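Local coordinates for protein putative rRNA methyltransferase (Sorangium cellulosum, PDB 4RWZ) that methylates 16S rRNA in the 30S ribosomal subunit, probably at N1 of an adenine, and thereby confers resistance to aminoglycosides, at residues H99-N104 against G133-L138; A137-S142 against R207-E212. One frame throughout, in Å; residues are numbered along the deposited sequence.

Contact 1: residues H99-N104 against G133-L138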
# COMPACT_ATOMS: atom_id res chain seq x y z
N HIS A 99 3.40 9.62 -2.68
CA HIS A 99 4.60 9.64 -3.54
C HIS A 99 5.09 8.22 -3.73
O HIS A 99 5.65 7.91 -4.78
CB HIS A 99 5.74 10.43 -2.88
CG HIS A 99 5.47 11.89 -2.78
ND1 HIS A 99 4.70 12.44 -1.78
CD2 HIS A 99 5.86 12.92 -3.57
CE1 HIS A 99 4.63 13.75 -1.95
NE2 HIS A 99 5.32 14.06 -3.04
N THR A 100 4.86 7.37 -2.73
CA THR A 100 5.24 5.95 -2.78
C THR A 100 4.14 5.09 -2.19
O THR A 100 3.68 5.37 -1.07
CB THR A 100 6.53 5.71 -1.93
OG1 THR A 100 7.53 6.67 -2.32
CG2 THR A 100 7.04 4.27 -2.15
N LEU A 101 3.72 4.05 -2.93
CA LEU A 101 2.71 3.11 -2.41
C LEU A 101 3.38 1.75 -2.39
O LEU A 101 3.80 1.27 -3.43
CB LEU A 101 1.54 3.05 -3.38
CG LEU A 101 0.43 2.01 -3.12
CD1 LEU A 101 -0.22 2.38 -1.89
CD2 LEU A 101 -0.54 2.11 -4.35
N THR A 102 3.46 1.13 -1.22
CA THR A 102 4.15 -0.15 -1.10
C THR A 102 3.17 -1.32 -0.86
O THR A 102 2.14 -1.16 -0.18
CB THR A 102 5.22 -0.14 0.02
OG1 THR A 102 4.59 0.25 1.26
CG2 THR A 102 6.37 0.86 -0.35
N LEU A 103 3.46 -2.46 -1.50
CA LEU A 103 2.72 -3.72 -1.19
C LEU A 103 3.80 -4.73 -0.89
O LEU A 103 4.47 -5.22 -1.80
CB LEU A 103 1.91 -4.20 -2.38
CG LEU A 103 0.69 -3.28 -2.61
CD1 LEU A 103 1.09 -2.37 -3.65
CD2 LEU A 103 -0.60 -3.95 -2.95
N ASN A 104 3.99 -5.03 0.39
CA ASN A 104 5.06 -5.93 0.84
C ASN A 104 4.48 -7.29 1.14
O ASN A 104 3.76 -7.44 2.11
CB ASN A 104 5.66 -5.40 2.14
CG ASN A 104 6.44 -4.14 1.92
OD1 ASN A 104 7.24 -4.09 1.00
ND2 ASN A 104 6.21 -3.11 2.73
N GLY A 133 4.24 9.48 -8.90
CA GLY A 133 4.59 8.65 -7.78
C GLY A 133 4.86 7.21 -8.20
O GLY A 133 4.79 6.86 -9.40
N GLU A 134 5.19 6.36 -7.23
CA GLU A 134 5.70 5.03 -7.55
C GLU A 134 4.96 3.94 -6.76
O GLU A 134 4.80 4.11 -5.57
CB GLU A 134 7.17 4.99 -7.11
CG GLU A 134 7.98 3.88 -7.68
CD GLU A 134 9.44 3.91 -7.18
OE1 GLU A 134 9.79 4.68 -6.23
OE2 GLU A 134 10.24 3.16 -7.77
N LEU A 135 4.54 2.87 -7.44
CA LEU A 135 4.07 1.66 -6.79
C LEU A 135 5.26 0.71 -6.68
O LEU A 135 5.98 0.52 -7.63
CB LEU A 135 2.98 1.02 -7.65
CG LEU A 135 2.53 -0.42 -7.38
CD1 LEU A 135 1.87 -0.38 -6.08
CD2 LEU A 135 1.48 -0.85 -8.41
N ILE A 136 5.50 0.16 -5.48
CA ILE A 136 6.59 -0.81 -5.29
C ILE A 136 5.99 -2.09 -4.66
O ILE A 136 5.39 -2.03 -3.58
CB ILE A 136 7.59 -0.27 -4.29
CG1 ILE A 136 8.14 1.08 -4.80
CG2 ILE A 136 8.77 -1.27 -4.12
CD1 ILE A 136 9.25 1.72 -3.87
N ALA A 137 6.13 -3.22 -5.32
CA ALA A 137 5.55 -4.46 -4.81
C ALA A 137 6.66 -5.50 -4.63
O ALA A 137 7.49 -5.71 -5.54
CB ALA A 137 4.45 -4.98 -5.75
N LEU A 138 6.65 -6.16 -3.47
CA LEU A 138 7.56 -7.28 -3.21
C LEU A 138 6.71 -8.53 -3.21
O LEU A 138 5.86 -8.71 -2.32
CB LEU A 138 8.23 -7.18 -1.85
CG LEU A 138 9.52 -6.35 -1.83
CD1 LEU A 138 10.62 -6.99 -2.68
CD2 LEU A 138 9.24 -4.96 -2.32
O HOH W 1 9.20 6.70 -4.46
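Leu101 and Leu135 pair in register on neighbouring parallel strands, their side chains lying side by side and pointing the same way. Leu101 CD2 rests 3.9 Å from Leu135 CD1, and Leu103 and Ala137 continue this buried apolar face, where branched leucines fill the core and a small alanine fits beside Leu103 CB. Leu103 CD1 is modelled unusually close to Leu135 CD1, so the exact fit there is doubtful. Four near-straight backbone bonds bind the central residues: Leu101 N gives to Glu134 O and Leu101 O receives Ile136 N, both at 2.9 Å, and Leu103 repeats the pattern with Ile136 and Leu138. A fifth, Glu134 N to His99 O, is more bent (148°), its donor above the carbonyl plane. The backbone bonds of Thr100 and Thr102 go to strand 26-31, and Asp30 OD1 satisfies the buried Thr102 hydroxyl.

The other face is looser and wet at its Thr100-Glu134 end. At chi1 -50° Thr100 OG1 sits beside the backbone N, which puts CG2 anti to it and 3.8 Å from Ile136 CD1; a water lies 2.7 Å from both Thr100 OG1 and Glu134 OE1, donating to the carboxylate. Such adjacent parallel strands joined through helices form the beta-alpha-beta core of the Rossmann-like class I methyltransferase fold.

Contact 2: residues A137-S142 against R207-E212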
# COMPACT_ATOMS: atom_id res chain seq x y z
N ALA A 137 6.13 -3.22 -5.32
CA ALA A 137 5.55 -4.46 -4.81
C ALA A 137 6.66 -5.50 -4.63
O ALA A 137 7.49 -5.71 -5.54
CB ALA A 137 4.45 -4.98 -5.75
N LEU A 138 6.65 -6.16 -3.47
CA LEU A 138 7.56 -7.28 -3.21
C LEU A 138 6.71 -8.53 -3.21
O LEU A 138 5.86 -8.71 -2.32
CB LEU A 138 8.23 -7.18 -1.85
CG LEU A 138 9.52 -6.35 -1.83
CD1 LEU A 138 10.62 -6.99 -2.68
CD2 LEU A 138 9.24 -4.96 -2.32
N LEU A 139 6.94 -9.41 -4.18
CA LEU A 139 5.98 -10.47 -4.50
C LEU A 139 6.61 -11.83 -4.18
O LEU A 139 7.71 -12.12 -4.66
CB LEU A 139 5.57 -10.43 -5.98
CG LEU A 139 4.96 -9.11 -6.51
CD1 LEU A 139 4.57 -9.25 -7.98
CD2 LEU A 139 3.79 -8.69 -5.64
N ASN A 140 5.91 -12.68 -3.45
CA ASN A 140 6.51 -13.94 -3.06
C ASN A 140 5.33 -14.90 -2.94
O ASN A 140 4.29 -14.54 -2.38
CB ASN A 140 7.23 -13.73 -1.72
CG ASN A 140 7.88 -14.98 -1.19
OD1 ASN A 140 7.21 -15.93 -0.83
ND2 ASN A 140 9.21 -14.99 -1.19
N GLN A 141 5.48 -16.10 -3.52
CA GLN A 141 4.39 -17.05 -3.62
C GLN A 141 4.23 -17.95 -2.42
O GLN A 141 3.33 -18.79 -2.40
CB GLN A 141 4.56 -17.90 -4.88
CG GLN A 141 4.43 -17.08 -6.12
CD GLN A 141 4.31 -17.93 -7.34
OE1 GLN A 141 4.05 -19.13 -7.25
NE2 GLN A 141 4.51 -17.31 -8.50
N SER A 142 5.02 -17.73 -1.40
CA SER A 142 4.90 -18.51 -0.16
C SER A 142 3.98 -17.86 0.88
O SER A 142 3.83 -18.37 1.99
CB SER A 142 6.28 -18.85 0.43
OG SER A 142 6.94 -17.72 1.00
N ARG A 207 10.09 -11.35 -6.01
CA ARG A 207 10.19 -10.50 -7.19
C ARG A 207 9.89 -9.06 -6.78
O ARG A 207 9.02 -8.80 -5.94
CB ARG A 207 9.22 -10.97 -8.29
CG ARG A 207 8.80 -9.90 -9.34
CD ARG A 207 9.34 -10.09 -10.79
NE ARG A 207 9.62 -11.48 -11.18
CZ ARG A 207 10.49 -11.84 -12.13
NH1 ARG A 207 11.14 -10.91 -12.82
NH2 ARG A 207 10.70 -13.12 -12.41
N LEU A 208 10.63 -8.13 -7.36
CA LEU A 208 10.36 -6.70 -7.17
C LEU A 208 9.73 -6.15 -8.42
O LEU A 208 10.24 -6.36 -9.52
CB LEU A 208 11.68 -5.98 -6.91
CG LEU A 208 11.65 -4.46 -7.00
CD1 LEU A 208 10.84 -3.82 -5.87
CD2 LEU A 208 13.13 -3.92 -7.02
N LEU A 209 8.55 -5.54 -8.29
CA LEU A 209 7.91 -4.98 -9.46
C LEU A 209 7.60 -3.54 -9.10
O LEU A 209 7.04 -3.30 -8.05
CB LEU A 209 6.60 -5.74 -9.73
CG LEU A 209 5.72 -5.29 -10.90
CD1 LEU A 209 6.49 -5.52 -12.19
CD2 LEU A 209 4.42 -6.13 -10.86
N THR A 210 7.97 -2.58 -9.94
CA THR A 210 7.68 -1.19 -9.59
C THR A 210 7.03 -0.55 -10.80
O THR A 210 7.21 -0.99 -11.93
CB THR A 210 8.94 -0.34 -9.19
OG1 THR A 210 9.75 -0.11 -10.35
CG2 THR A 210 9.77 -1.02 -8.07
N ALA A 211 6.21 0.47 -10.58
CA ALA A 211 5.64 1.18 -11.70
C ALA A 211 5.41 2.63 -11.33
O ALA A 211 5.25 2.97 -10.14
CB ALA A 211 4.30 0.52 -12.13
N GLU A 212 5.39 3.48 -12.33
CA GLU A 212 5.22 4.92 -12.09
C GLU A 212 3.79 5.34 -12.43
O GLU A 212 3.28 4.96 -13.48
CB GLU A 212 6.21 5.71 -12.97
CG GLU A 212 6.08 7.24 -12.82
CD GLU A 212 7.06 8.00 -13.73
OE1 GLU A 212 7.97 7.37 -14.28
OE2 GLU A 212 6.89 9.22 -13.93
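Strands 137-139 and 207-212 run antiparallel, their axes 4.8 Å apart and their directions 153° from each other, with Ala137-Leu209 and Leu139-Arg207 as hydrogen-bonded pairs around the non-hydrogen-bonded pair Leu138-Leu208. Each hydrogen-bonded pair closes a ring of two bonds: Ala137 N to Leu209 O at 2.9 Å with its return bond, and Leu139 N to Arg207 O at 2.8 Å with its own.

On one face Leu138 CD2 meets Leu208 CD1 at 4.1 Å, where the two leucines cross at a slant. The opposite face is buried at Leu139 and Leu209, with Leu139 CD1 4.2 Å from Leu209 CD2; Leu139 also packs on Leu111, Leu114 and Val115 of helix 108-115, a place suited to a bulky branched chain. Arg207 begins beside Leu139 through its CB, but bends at chi2 (111°) and chi3 turn its end away from the strand pair. The residue is partly exposed, and its long side chain also packs on Ile183 and Leu158.

Past the strand, Asn140 OD1 makes an Asx turn, accepting Ser142 N at 2.9 Å and, from the opposite face of its amide plane, Ser142 OG at 2.6 Å. Asn140 ND2 bonds Thr206 OG1. Backbone bonds thus supply the polar hold between the strands, leucine methyls the apolar one, and an amide bonded through both OD1 and ND2 ties the exit from the strand to Ser142 and Thr206.

Along the chain, strand 98-104 comes first; helices 108-115 and 119-127 and the short strand 129-130 then carry it back to 133-138, where contact 1 closes a loop of 28 residues. The chain leaves the sheet after 139, passes through helix 160-172 and edge strand 176-183, crosses the unmodelled 185-205, and returns at 207-212 to close contact 2. The loops neither nest nor cross: they follow one another and meet at Ala137 and Leu138, since strand 133-139 serves both. That strand is where parallel pairing gives way to antiparallel, the last of the five parallel strands, joining them to the C-terminal pair; Leu135 N and Ala211 O probably continue the ladder.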